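Local coordinates for protein peptide amidase (Stenotrophomonas maltophilia, PDB 1M22) that probably hydrolyses amide bonds, as an amidase signature enzyme built on a mixed eleven-stranded beta sheet covered by helices, at residues A321-T324 / L325-E329; R336-T340 / H341-L345; D350-A353 / F354-H358; F366-E369 / L370-A374; A378-D382 / P383-R387. One frame throughout, in Å; residues are numbered along the deposited sequence.

Contact 1: residues A321-T324 / L325-E329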
loop_
_atom_site.group_PDB
_atom_site.type_symbol
_atom_site.label_atom_id
_atom_site.label_comp_id
_atom_site.label_asym_id
_atom_site.label_seq_id
_atom_site.Cartn_x
_atom_site.Cartn_y
_atom_site.Cartn_z
ATOM N N ALA A 321 -20.823 -10.176 2.770
ATOM C CA ALA A 321 -20.186 -10.604 4.009
ATOM C C ALA A 321 -19.043 -9.662 4.376
ATOM O O ALA A 321 -18.848 -9.337 5.550
ATOM C CB ALA A 321 -19.662 -12.031 3.862
ATOM N N GLU A 322 -18.290 -9.225 3.371
ATOM C CA GLU A 322 -17.175 -8.317 3.613
ATOM C C GLU A 322 -17.672 -6.984 4.163
ATOM O O GLU A 322 -17.112 -6.451 5.115
ATOM C CB GLU A 322 -16.379 -8.081 2.323
ATOM C CG GLU A 322 -15.252 -7.074 2.498
ATOM C CD GLU A 322 -14.526 -6.758 1.209
ATOM O OE1 GLU A 322 -15.055 -7.077 0.120
ATOM O OE2 GLU A 322 -13.424 -6.172 1.291
ATOM N N ARG A 323 -18.731 -6.450 3.564
ATOM C CA ARG A 323 -19.297 -5.183 4.010
ATOM C C ARG A 323 -19.639 -5.294 5.491
ATOM O O ARG A 323 -19.319 -4.414 6.287
ATOM C CB ARG A 323 -20.557 -4.872 3.195
ATOM C CG ARG A 323 -21.262 -3.566 3.537
ATOM C CD ARG A 323 -22.460 -3.366 2.615
ATOM N NE ARG A 323 -23.069 -2.044 2.742
ATOM C CZ ARG A 323 -23.730 -1.614 3.813
ATOM N NH1 ARG A 323 -23.878 -2.402 4.870
ATOM N NH2 ARG A 323 -24.247 -0.394 3.824
ATOM N N THR A 324 -20.283 -6.397 5.853
ATOM C CA THR A 324 -20.675 -6.634 7.231
ATOM C C THR A 324 -19.491 -6.724 8.189
ATOM O O THR A 324 -19.462 -6.039 9.211
ATOM C CB THR A 324 -21.501 -7.931 7.347
ATOM O OG1 THR A 324 -22.720 -7.786 6.606
ATOM C CG2 THR A 324 -21.827 -8.234 8.800
ATOM N N LEU A 325 -18.503 -7.552 7.864
ATOM C CA LEU A 325 -17.371 -7.702 8.769
ATOM C C LEU A 325 -16.580 -6.404 8.942
ATOM O O LEU A 325 -16.091 -6.120 10.032
ATOM C CB LEU A 325 -16.461 -8.853 8.308
ATOM C CG LEU A 325 -15.513 -8.681 7.124
ATOM C CD1 LEU A 325 -14.194 -8.085 7.607
ATOM C CD2 LEU A 325 -15.261 -10.037 6.485
ATOM N N LEU A 326 -16.469 -5.611 7.880
ATOM C CA LEU A 326 -15.737 -4.351 7.971
ATOM C C LEU A 326 -16.412 -3.368 8.929
ATOM O O LEU A 326 -15.739 -2.697 9.706
ATOM C CB LEU A 326 -15.593 -3.706 6.588
ATOM C CG LEU A 326 -14.730 -4.451 5.565
ATOM C CD1 LEU A 326 -14.679 -3.658 4.269
ATOM C CD2 LEU A 326 -13.330 -4.651 6.117
ATOM N N LEU A 327 -17.738 -3.284 8.872
ATOM C CA LEU A 327 -18.467 -2.377 9.752
ATOM C C LEU A 327 -18.259 -2.749 11.217
ATOM O O LEU A 327 -17.959 -1.891 12.044
ATOM C CB LEU A 327 -19.961 -2.396 9.411
ATOM C CG LEU A 327 -20.356 -1.764 8.073
ATOM C CD1 LEU A 327 -21.794 -2.126 7.735
ATOM C CD2 LEU A 327 -20.183 -0.254 8.147
ATOM N N TYR A 328 -18.409 -4.031 11.534
ATOM C CA TYR A 328 -18.233 -4.486 12.906
ATOM C C TYR A 328 -16.803 -4.316 13.401
ATOM O O TYR A 328 -16.569 -3.821 14.503
ATOM C CB TYR A 328 -18.620 -5.963 13.042
ATOM C CG TYR A 328 -20.106 -6.223 13.154
ATOM C CD1 TYR A 328 -20.935 -6.143 12.039
ATOM C CD2 TYR A 328 -20.676 -6.572 14.378
ATOM C CE1 TYR A 328 -22.303 -6.410 12.136
ATOM C CE2 TYR A 328 -22.040 -6.838 14.488
ATOM C CZ TYR A 328 -22.844 -6.757 13.364
ATOM O OH TYR A 328 -24.191 -7.032 13.461
ATOM N N GLU A 329 -15.842 -4.728 12.583
ATOM C CA GLU A 329 -14.450 -4.633 12.985
ATOM C C GLU A 329 -13.948 -3.197 13.061
ATOM O O GLU A 329 -13.078 -2.889 13.872
ATOM C CB GLU A 329 -13.583 -5.481 12.047
ATOM C CG GLU A 329 -13.907 -6.970 12.160
ATOM C CD GLU A 329 -12.986 -7.860 11.353
ATOM O OE1 GLU A 329 -11.989 -7.351 10.791
ATOM O OE2 GLU A 329 -13.258 -9.080 11.285
#
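The Tyr328 phenol meets Thr324 at one edge: Thr324 O lies near the ring plane, 3.2 Å from Tyr328 CD1, and Thr324 CG2 sits 3.8 Å from Tyr328 CE1, so the two side chains run alongside each other. The ring of Tyr385, on helix 383-407, meets that of Tyr328 with the planes only about 20° apart. The other flat group is the Arg323 guanidinium, approached obliquely by Leu327, whose CD1 is 3.6 Å from Arg323 NH1; the extended arginine chain carries NH2 on to a salt bridge with Glu373 of helix 369-375. The Thr324-Tyr328 and Arg323-Leu327 pairs are i to i+4 contacts along helix 319-340, whose backbone bonds include Leu326 N to Glu322 O, 3.0 Å. On the buried side Glu322 and Leu326 point the same way, CG of the glutamate 3.9 Å from Leu326 CD1. Glu322 OE2 accepts from Gln221 while also lying close to Asp187 OD2, a pairing of like charges that could raise the affinity of one of the two for a proton. Leu325 takes the crowded position between its backbone N and carbonyl carbon (chi1 76°), which lays CG 3.4 Å from Glu322 O and places the isobutyl group against Ala392 and Ser218.

Contact 2: residues R336-T340 / H341-L345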
loop_
_atom_site.group_PDB
_atom_site.type_symbol
_atom_site.label_atom_id
_atom_site.label_comp_id
_atom_site.label_asym_id
_atom_site.label_seq_id
_atom_site.Cartn_x
_atom_site.Cartn_y
_atom_site.Cartn_z
ATOM N N ARG A 336 -10.753 0.518 20.111
ATOM C CA ARG A 336 -9.642 -0.093 20.841
ATOM C C ARG A 336 -8.389 0.757 20.608
ATOM O O ARG A 336 -7.623 1.018 21.535
ATOM C CB ARG A 336 -9.392 -1.529 20.365
ATOM C CG ARG A 336 -8.203 -2.210 21.051
ATOM C CD ARG A 336 -8.160 -3.707 20.758
ATOM N NE ARG A 336 -7.863 -4.006 19.358
ATOM C CZ ARG A 336 -6.659 -3.899 18.806
ATOM N NH1 ARG A 336 -5.625 -3.500 19.532
ATOM N NH2 ARG A 336 -6.485 -4.192 17.524
ATOM N N TYR A 337 -8.186 1.187 19.365
ATOM C CA TYR A 337 -7.032 2.015 19.030
ATOM C C TYR A 337 -7.067 3.337 19.797
ATOM O O TYR A 337 -6.054 3.760 20.360
ATOM C CB TYR A 337 -6.985 2.269 17.514
ATOM C CG TYR A 337 -5.967 3.307 17.087
ATOM C CD1 TYR A 337 -6.234 4.665 17.229
ATOM C CD2 TYR A 337 -4.724 2.931 16.578
ATOM C CE1 TYR A 337 -5.297 5.627 16.882
ATOM C CE2 TYR A 337 -3.773 3.889 16.227
ATOM C CZ TYR A 337 -4.069 5.236 16.385
ATOM O OH TYR A 337 -3.150 6.205 16.065
ATOM N N PHE A 338 -8.228 3.991 19.823
ATOM C CA PHE A 338 -8.354 5.261 20.535
ATOM C C PHE A 338 -7.983 5.103 22.008
ATOM O O PHE A 338 -7.332 5.970 22.590
ATOM C CB PHE A 338 -9.787 5.810 20.459
ATOM C CG PHE A 338 -10.167 6.399 19.122
ATOM C CD1 PHE A 338 -9.205 6.887 18.241
ATOM C CD2 PHE A 338 -11.512 6.517 18.774
ATOM C CE1 PHE A 338 -9.582 7.485 17.036
ATOM C CE2 PHE A 338 -11.895 7.112 17.575
ATOM C CZ PHE A 338 -10.931 7.597 16.706
ATOM N N ASN A 339 -8.411 3.998 22.609
ATOM C CA ASN A 339 -8.132 3.735 24.016
ATOM C C ASN A 339 -6.667 3.396 24.260
ATOM O O ASN A 339 -6.042 3.934 25.171
ATOM C CB ASN A 339 -9.019 2.590 24.517
ATOM C CG ASN A 339 -8.672 2.157 25.929
ATOM O OD1 ASN A 339 -7.706 1.424 26.150
ATOM N ND2 ASN A 339 -9.458 2.615 26.895
ATOM N N THR A 340 -6.129 2.502 23.438
ATOM C CA THR A 340 -4.741 2.067 23.560
ATOM C C THR A 340 -3.735 3.213 23.470
ATOM O O THR A 340 -2.764 3.258 24.226
ATOM C CB THR A 340 -4.395 1.027 22.468
ATOM O OG1 THR A 340 -5.235 -0.124 22.621
ATOM C CG2 THR A 340 -2.934 0.605 22.566
ATOM N N HIS A 341 -3.973 4.141 22.550
ATOM C CA HIS A 341 -3.063 5.263 22.350
ATOM C C HIS A 341 -3.542 6.569 22.974
ATOM O O HIS A 341 -2.960 7.630 22.737
ATOM C CB HIS A 341 -2.814 5.439 20.851
ATOM C CG HIS A 341 -2.283 4.205 20.190
ATOM N ND1 HIS A 341 -0.989 3.762 20.367
ATOM C CD2 HIS A 341 -2.889 3.287 19.400
ATOM C CE1 HIS A 341 -0.823 2.624 19.719
ATOM N NE2 HIS A 341 -1.960 2.312 19.124
ATOM N N ARG A 342 -4.598 6.481 23.780
ATOM C CA ARG A 342 -5.163 7.638 24.469
ATOM C C ARG A 342 -5.380 8.834 23.550
ATOM O O ARG A 342 -4.852 9.922 23.784
ATOM C CB ARG A 342 -4.258 8.034 25.639
ATOM C CG ARG A 342 -4.003 6.896 26.617
ATOM C CD ARG A 342 -3.141 7.349 27.780
ATOM N NE ARG A 342 -3.807 8.366 28.586
ATOM C CZ ARG A 342 -3.256 8.962 29.636
ATOM N NH1 ARG A 342 -2.025 8.642 30.006
ATOM N NH2 ARG A 342 -3.933 9.876 30.320
ATOM N N ALA A 343 -6.172 8.624 22.506
ATOM C CA ALA A 343 -6.471 9.681 21.549
ATOM C C ALA A 343 -7.466 10.673 22.151
ATOM O O ALA A 343 -8.124 10.375 23.153
ATOM C CB ALA A 343 -7.042 9.072 20.269
ATOM N N PRO A 344 -7.578 11.873 21.555
ATOM C CA PRO A 344 -8.509 12.892 22.057
ATOM C C PRO A 344 -9.963 12.467 21.842
ATOM O O PRO A 344 -10.883 13.021 22.447
ATOM C CB PRO A 344 -8.121 14.136 21.259
ATOM C CG PRO A 344 -7.617 13.567 19.968
ATOM C CD PRO A 344 -6.786 12.394 20.427
ATOM N N LEU A 345 -10.153 11.482 20.968
ATOM C CA LEU A 345 -11.470 10.922 20.674
ATOM C C LEU A 345 -11.498 9.593 21.418
ATOM O O LEU A 345 -10.513 8.855 21.397
ATOM C CB LEU A 345 -11.630 10.661 19.174
ATOM C CG LEU A 345 -11.559 11.855 18.221
ATOM C CD1 LEU A 345 -11.566 11.359 16.780
ATOM C CD2 LEU A 345 -12.733 12.787 18.479
#
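His341 leaves the end of helix 319-340 and folds its imidazole back between Tyr337 and Thr340. Its CB starts 3.7 Å from Tyr337 O, the carbonyl that also accepts the His341 backbone N-H. With CG turned away from the carbonyl carbon and beside the backbone N (chi1 -56°), the ring swings over the tyrosine: His341 CD2 comes down on one face of the phenol, toward its rim, 3.3 Å from Tyr337 CE2. NE2 follows, 3.8 Å from the same CE2. The two ring planes stand at 49°, an oblique meeting. On one imidazole face Thr340 CG2 sits over the centre, 4.0 Å from the centroid, in a CH-pi contact. Further along, Leu345 CB lies over a face of the Phe338 ring, and Leu345 CD1 reaches to 3.8 Å from Phe338 CZ, while Ala343 CB touches Phe338 CD1. Tyr337 OH is hydrogen-bonded to Asn90 OD1, tying this helix end to a loop. What stops the helix is the backbone: Ala343 N bonds Phe338 O at 2.9 Å, Arg342 N makes a weak bond to Asn339 O, and Arg342 takes positive phi (48°) as the C-prime residue, the signature of a Schellman motif.

Contact 3: residues D350-A353 / F354-H358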
loop_
_atom_site.group_PDB
_atom_site.type_symbol
_atom_site.label_atom_id
_atom_site.label_comp_id
_atom_site.label_asym_id
_atom_site.label_seq_id
_atom_site.Cartn_x
_atom_site.Cartn_y
_atom_site.Cartn_z
ATOM N N ASP A 350 -17.967 9.933 19.203
ATOM C CA ASP A 350 -17.276 11.215 19.352
ATOM C C ASP A 350 -16.815 11.729 17.994
ATOM O O ASP A 350 -16.870 12.928 17.725
ATOM C CB ASP A 350 -16.042 11.095 20.254
ATOM C CG ASP A 350 -16.386 10.739 21.684
ATOM O OD1 ASP A 350 -17.452 11.170 22.171
ATOM O OD2 ASP A 350 -15.572 10.042 22.328
ATOM N N LEU A 351 -16.344 10.820 17.143
ATOM C CA LEU A 351 -15.878 11.204 15.814
ATOM C C LEU A 351 -17.044 11.707 14.968
ATOM O O LEU A 351 -16.935 12.729 14.288
ATOM C CB LEU A 351 -15.201 10.016 15.121
ATOM C CG LEU A 351 -14.789 10.222 13.660
ATOM C CD1 LEU A 351 -13.843 11.407 13.543
ATOM C CD2 LEU A 351 -14.131 8.951 13.137
ATOM N N ILE A 352 -18.156 10.980 15.011
ATOM C CA ILE A 352 -19.345 11.363 14.261
ATOM C C ILE A 352 -19.810 12.748 14.709
ATOM O O ILE A 352 -20.170 13.589 13.884
ATOM C CB ILE A 352 -20.473 10.330 14.471
ATOM C CG1 ILE A 352 -20.080 9.009 13.801
ATOM C CG2 ILE A 352 -21.788 10.860 13.904
ATOM C CD1 ILE A 352 -20.995 7.845 14.121
ATOM N N ALA A 353 -19.779 12.985 16.017
ATOM C CA ALA A 353 -20.189 14.272 16.568
ATOM C C ALA A 353 -19.220 15.369 16.138
ATOM O O ALA A 353 -19.633 16.489 15.832
ATOM C CB ALA A 353 -20.254 14.194 18.089
ATOM N N PHE A 354 -17.929 15.047 16.106
ATOM C CA PHE A 354 -16.923 16.023 15.707
ATOM C C PHE A 354 -17.143 16.486 14.272
ATOM O O PHE A 354 -17.120 17.685 13.990
ATOM C CB PHE A 354 -15.509 15.441 15.846
ATOM C CG PHE A 354 -14.425 16.348 15.323
ATOM C CD1 PHE A 354 -14.130 16.398 13.962
ATOM C CD2 PHE A 354 -13.716 17.176 16.188
ATOM C CE1 PHE A 354 -13.149 17.258 13.471
ATOM C CE2 PHE A 354 -12.734 18.040 15.708
ATOM C CZ PHE A 354 -12.450 18.082 14.346
ATOM N N ASN A 355 -17.353 15.541 13.363
ATOM C CA ASN A 355 -17.562 15.900 11.968
ATOM C C ASN A 355 -18.810 16.756 11.788
ATOM O O ASN A 355 -18.834 17.652 10.948
ATOM C CB ASN A 355 -17.653 14.646 11.090
ATOM C CG ASN A 355 -16.329 13.914 10.987
ATOM O OD1 ASN A 355 -15.263 14.528 11.038
ATOM N ND2 ASN A 355 -16.392 12.598 10.827
ATOM N N GLN A 356 -19.841 16.481 12.581
ATOM C CA GLN A 356 -21.077 17.249 12.499
ATOM C C GLN A 356 -20.837 18.677 12.981
ATOM O O GLN A 356 -21.368 19.629 12.409
ATOM C CB GLN A 356 -22.170 16.589 13.342
ATOM C CG GLN A 356 -22.587 15.219 12.840
ATOM C CD GLN A 356 -23.690 14.599 13.672
ATOM O OE1 GLN A 356 -23.547 14.424 14.882
ATOM N NE2 GLN A 356 -24.800 14.261 13.026
ATOM N N ALA A 357 -20.026 18.815 14.027
ATOM C CA ALA A 357 -19.705 20.122 14.589
ATOM C C ALA A 357 -18.784 20.897 13.654
ATOM O O ALA A 357 -18.720 22.126 13.705
ATOM C CB ALA A 357 -19.048 19.957 15.953
ATOM N N HIS A 358 -18.061 20.171 12.806
ATOM C CA HIS A 358 -17.152 20.790 11.848
ATOM C C HIS A 358 -17.578 20.392 10.437
ATOM O O HIS A 358 -16.739 20.131 9.574
ATOM C CB HIS A 358 -15.710 20.331 12.098
ATOM C CG HIS A 358 -15.177 20.708 13.447
ATOM N ND1 HIS A 358 -15.605 20.108 14.611
ATOM C CD2 HIS A 358 -14.254 21.627 13.815
ATOM C CE1 HIS A 358 -14.968 20.641 15.639
ATOM N NE2 HIS A 358 -14.143 21.565 15.183
#
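Ile352 O is held by two donors: the backbone N of Gln356, at 3.2 Å, and the side-chain NE2 of Gln368 from beyond the helix. The aliphatic part of Gln356 also crowds this carbonyl, with Gln356 CG 3.1 Å from Ile352 O. Ile352 and Gln356 lie side by side, pointing the same way. One residue earlier the same spacing repeats: Asn355 N bonds Leu351 O at 3.0 Å, and the asparagine side chain crosses Leu351 at a slant, its ND2 3.9 Å from Leu351 CD1. That amide nitrogen is buried but spoken for, since it gives its hydrogen bond to Gln368 OE1. Phe354 N joins Asp350 O at 2.9 Å.

At the C-terminal end, Phe354 O is doubly gripped by His358, by the backbone N and by the ring ND1, the latter at 2.9 Å with the carbonyl oxygen close to the imidazole plane. This bond fixes the rotation of the imidazole, and the same ND1 lies over the centre of the Phe354 ring. Phe354 CG stands anti to its own backbone N (chi1 174°), which directs the phenyl toward Leu101 and Ala102 of a loop. Helix 348-357 packs Leu351, Ile352 and Asn355 against Leu371 of helix 369-375, while Leu351 also touches Leu345 in the loop after helix 319-340.

Contact 4: residues F366-E369 / L370-A374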
loop_
_atom_site.group_PDB
_atom_site.type_symbol
_atom_site.label_atom_id
_atom_site.label_comp_id
_atom_site.label_asym_id
_atom_site.label_seq_id
_atom_site.Cartn_x
_atom_site.Cartn_y
_atom_site.Cartn_z
ATOM N N PHE A 366 -18.683 15.025 0.812
ATOM C CA PHE A 366 -19.494 13.825 0.993
ATOM C C PHE A 366 -19.719 13.602 2.487
ATOM O O PHE A 366 -19.116 14.280 3.315
ATOM C CB PHE A 366 -18.846 12.591 0.338
ATOM C CG PHE A 366 -17.447 12.306 0.799
ATOM C CD1 PHE A 366 -16.368 13.007 0.271
ATOM C CD2 PHE A 366 -17.207 11.323 1.754
ATOM C CE1 PHE A 366 -15.064 12.732 0.686
ATOM C CE2 PHE A 366 -15.907 11.040 2.176
ATOM C CZ PHE A 366 -14.836 11.746 1.639
ATOM N N GLY A 367 -20.586 12.654 2.826
ATOM C CA GLY A 367 -20.909 12.414 4.223
ATOM C C GLY A 367 -20.051 11.460 5.028
ATOM O O GLY A 367 -18.874 11.237 4.725
ATOM N N GLN A 368 -20.653 10.907 6.077
ATOM C CA GLN A 368 -19.974 9.966 6.963
ATOM C C GLN A 368 -20.878 8.773 7.262
ATOM O O GLN A 368 -20.930 8.278 8.391
ATOM C CB GLN A 368 -19.553 10.668 8.262
ATOM C CG GLN A 368 -20.701 11.223 9.102
ATOM C CD GLN A 368 -20.209 11.925 10.355
ATOM O OE1 GLN A 368 -19.107 11.662 10.835
ATOM N NE2 GLN A 368 -21.032 12.814 10.905
ATOM N N GLU A 369 -21.565 8.303 6.226
ATOM C CA GLU A 369 -22.490 7.180 6.336
ATOM C C GLU A 369 -21.888 5.880 6.860
ATOM O O GLU A 369 -22.559 5.127 7.563
ATOM C CB GLU A 369 -23.160 6.915 4.983
ATOM C CG GLU A 369 -23.950 8.103 4.445
ATOM C CD GLU A 369 -23.161 8.965 3.471
ATOM O OE1 GLU A 369 -21.916 8.995 3.545
ATOM O OE2 GLU A 369 -23.795 9.635 2.627
ATOM N N LEU A 370 -20.634 5.602 6.517
ATOM C CA LEU A 370 -20.003 4.374 6.988
ATOM C C LEU A 370 -19.717 4.454 8.485
ATOM O O LEU A 370 -19.844 3.457 9.195
ATOM C CB LEU A 370 -18.721 4.085 6.197
ATOM C CG LEU A 370 -18.970 3.738 4.724
ATOM C CD1 LEU A 370 -17.638 3.553 4.015
ATOM C CD2 LEU A 370 -19.810 2.469 4.619
ATOM N N LEU A 371 -19.337 5.636 8.965
ATOM C CA LEU A 371 -19.086 5.809 10.393
ATOM C C LEU A 371 -20.395 5.579 11.139
ATOM O O LEU A 371 -20.432 4.892 12.157
ATOM C CB LEU A 371 -18.587 7.222 10.704
ATOM C CG LEU A 371 -17.300 7.717 10.043
ATOM C CD1 LEU A 371 -16.897 9.039 10.674
ATOM C CD2 LEU A 371 -16.184 6.690 10.224
ATOM N N VAL A 372 -21.469 6.166 10.616
ATOM C CA VAL A 372 -22.788 6.045 11.220
ATOM C C VAL A 372 -23.266 4.597 11.241
ATOM O O VAL A 372 -23.768 4.123 12.258
ATOM C CB VAL A 372 -23.809 6.929 10.466
ATOM C CG1 VAL A 372 -25.226 6.657 10.969
ATOM C CG2 VAL A 372 -23.455 8.401 10.667
ATOM N N GLU A 373 -23.110 3.888 10.129
ATOM C CA GLU A 373 -23.543 2.499 10.091
ATOM C C GLU A 373 -22.697 1.631 11.019
ATOM O O GLU A 373 -23.220 0.761 11.714
ATOM C CB GLU A 373 -23.491 1.948 8.663
ATOM C CG GLU A 373 -23.876 0.478 8.579
ATOM C CD GLU A 373 -24.328 0.053 7.196
ATOM O OE1 GLU A 373 -23.760 0.547 6.200
ATOM O OE2 GLU A 373 -25.246 -0.793 7.109
ATOM N N ALA A 374 -21.390 1.870 11.039
ATOM C CA ALA A 374 -20.502 1.095 11.895
ATOM C C ALA A 374 -20.815 1.298 13.378
ATOM O O ALA A 374 -20.764 0.358 14.169
ATOM C CB ALA A 374 -19.046 1.467 11.614
#
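Gln368 occupies the N-cap position of helix 369-375, and its carbonyl opens the helix: Val372 N donates to Gln368 O at 3.1 Å. Next along, Glu373 N bonds Glu369 O at 2.9 Å, and Ala374 N bonds Leu370 O, so each of these amides finds its partner four residues back. Leu371, in the first turn, has a backbone hydrogen bond with Arg137 of a neighbouring loop. Gln368 CG is wedged between the backbone N and the carbonyl carbon (chi1 62°), and the chain is extended beyond it. The glutamine crosses Leu371 at about a right angle, the leucine CD1 lying 3.9 Å from Gln368 CB and 3.4 Å from Gln368 OE1. Both ends of this buried amide, the oxygen as acceptor and the nitrogen as donor, are satisfied by helix 348-357. Val372 CG2 brushes Gln368 O at 3.4 Å, and Glu373 CB comes 3.5 Å from Glu369 O, so both of these helix carbonyls also carry an aliphatic neighbour from the next turn.

Glu369 bends at chi2, and its OE1 accepts from the backbone N of Asn139. This short helix lies against two others: Ala374 and Leu371 rest on Phe330 of helix 319-340, with Ala374 also on Leu327, while Ala374 reaches Leu348 of helix 348-357 as well.

Contact 5: residues A378-D382 / P383-R387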
loop_
_atom_site.group_PDB
_atom_site.type_symbol
_atom_site.label_atom_id
_atom_site.label_comp_id
_atom_site.label_asym_id
_atom_site.label_seq_id
_atom_site.Cartn_x
_atom_site.Cartn_y
_atom_site.Cartn_z
ATOM N N ALA A 378 -23.775 -4.112 16.743
ATOM C CA ALA A 378 -23.857 -4.649 18.098
ATOM C C ALA A 378 -22.510 -4.960 18.736
ATOM O O ALA A 378 -22.196 -4.466 19.820
ATOM C CB ALA A 378 -24.732 -5.898 18.104
ATOM N N GLY A 379 -21.717 -5.786 18.065
ATOM C CA GLY A 379 -20.421 -6.157 18.598
ATOM C C GLY A 379 -19.905 -7.420 17.943
ATOM O O GLY A 379 -20.612 -8.055 17.163
ATOM N N LEU A 380 -18.679 -7.803 18.280
ATOM C CA LEU A 380 -18.057 -8.979 17.685
ATOM C C LEU A 380 -18.643 -10.330 18.097
ATOM O O LEU A 380 -18.259 -11.364 17.553
ATOM C CB LEU A 380 -16.552 -8.953 17.967
ATOM C CG LEU A 380 -15.840 -7.679 17.493
ATOM C CD1 LEU A 380 -14.360 -7.774 17.795
ATOM C CD2 LEU A 380 -16.059 -7.485 15.999
ATOM N N ALA A 381 -19.576 -10.325 19.046
ATOM C CA ALA A 381 -20.201 -11.563 19.499
ATOM C C ALA A 381 -21.478 -11.852 18.711
ATOM O O ALA A 381 -22.078 -12.918 18.850
ATOM C CB ALA A 381 -20.515 -11.480 20.991
ATOM N N ASP A 382 -21.882 -10.896 17.880
ATOM C CA ASP A 382 -23.085 -11.036 17.067
ATOM C C ASP A 382 -22.925 -12.195 16.084
ATOM O O ASP A 382 -21.980 -12.226 15.296
ATOM C CB ASP A 382 -23.340 -9.743 16.290
ATOM C CG ASP A 382 -24.716 -9.704 15.658
ATOM O OD1 ASP A 382 -25.141 -10.729 15.085
ATOM O OD2 ASP A 382 -25.371 -8.643 15.730
ATOM N N PRO A 383 -23.853 -13.165 16.117
ATOM C CA PRO A 383 -23.800 -14.323 15.220
ATOM C C PRO A 383 -23.694 -13.940 13.744
ATOM O O PRO A 383 -23.003 -14.605 12.973
ATOM C CB PRO A 383 -25.100 -15.060 15.535
ATOM C CG PRO A 383 -25.295 -14.764 16.989
ATOM C CD PRO A 383 -24.980 -13.289 17.062
ATOM N N ALA A 384 -24.382 -12.870 13.357
ATOM C CA ALA A 384 -24.362 -12.408 11.973
ATOM C C ALA A 384 -22.955 -11.991 11.558
ATOM O O ALA A 384 -22.535 -12.229 10.423
ATOM C CB ALA A 384 -25.327 -11.243 11.795
ATOM N N TYR A 385 -22.232 -11.355 12.473
ATOM C CA TYR A 385 -20.870 -10.927 12.183
ATOM C C TYR A 385 -19.967 -12.149 12.077
ATOM O O TYR A 385 -19.180 -12.273 11.137
ATOM C CB TYR A 385 -20.340 -10.001 13.281
ATOM C CG TYR A 385 -18.829 -9.937 13.312
ATOM C CD1 TYR A 385 -18.113 -9.325 12.282
ATOM C CD2 TYR A 385 -18.113 -10.556 14.334
ATOM C CE1 TYR A 385 -16.717 -9.339 12.268
ATOM C CE2 TYR A 385 -16.724 -10.579 14.330
ATOM C CZ TYR A 385 -16.031 -9.971 13.294
ATOM O OH TYR A 385 -14.657 -10.022 13.292
ATOM N N ILE A 386 -20.077 -13.049 13.047
ATOM C CA ILE A 386 -19.266 -14.258 13.053
ATOM C C ILE A 386 -19.445 -15.026 11.747
ATOM O O ILE A 386 -18.466 -15.478 11.150
ATOM C CB ILE A 386 -19.629 -15.158 14.255
ATOM C CG1 ILE A 386 -19.286 -14.426 15.557
ATOM C CG2 ILE A 386 -18.879 -16.483 14.169
ATOM C CD1 ILE A 386 -19.604 -15.209 16.821
ATOM N N ARG A 387 -20.687 -15.161 11.295
ATOM C CA ARG A 387 -20.954 -15.867 10.047
ATOM C C ARG A 387 -20.327 -15.133 8.864
ATOM O O ARG A 387 -19.704 -15.749 8.001
ATOM C CB ARG A 387 -22.464 -16.007 9.816
ATOM C CG ARG A 387 -23.199 -16.814 10.876
ATOM C CD ARG A 387 -24.568 -17.262 10.373
ATOM N NE ARG A 387 -25.460 -16.143 10.076
ATOM C CZ ARG A 387 -26.108 -15.433 10.994
ATOM N NH1 ARG A 387 -25.972 -15.723 12.280
ATOM N NH2 ARG A 387 -26.896 -14.432 10.624
#
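Asp382 holds its CG anti to the backbone N (chi1 -168°), which turns OD1 toward the start of helix 383-407, where it accepts from Ala384 N at 2.9 Å; Tyr385, with CG also anti to its backbone N (chi1 159°), swings its ring back to Leu380. The aspartate is the N-cap: the donor meets OD1 on the anti side, somewhat out of the carboxylate plane. Its backbone O serves the first turn as well, taking a straight bond from Ile386 N at 3.1 Å and a weak one from Tyr385 N. Pro383, with no N-H to offer, fills the first helical position. Leu380 CD2 lies over one face of the tyrosine ring, 3.9 Å from the centroid in a CH-pi contact, and Leu380 O sits 3.3 Å from Tyr385 CD2. A type I turn from Gly379 to Asp382 places the leucine there, and a bound buffer molecule, EPE, touches its side chain. Helix 383-407 is then moored to helix 319-340 through Tyr385, whose OH bonds Glu329 and whose ring packs on Leu325, while Leu380 rests on Ala332.

Contacts 1 and 2 share helix 319-340, one along its body and the other at its end, where ring packing accompanies a Schellman stop. Contact 1 touches contact 4 through charge and leucine packing, and contact 5 through two tyrosines and carboxylates. Contacts 3 and 4 join helices 348-357 and 369-375, chiefly by amides answering one another, and contact 2 reaches contact 3 by packing of Leu345 on Leu351 and Asp350. Contact 5 lies at the surface; the others are partly buried. Contacts 4 and 5 both begin helices, but only contact 5 has a side-chain cap. The side chains of Leu326 and Leu370 lie about 10 and 11 Å from that of the nucleophile Ser189.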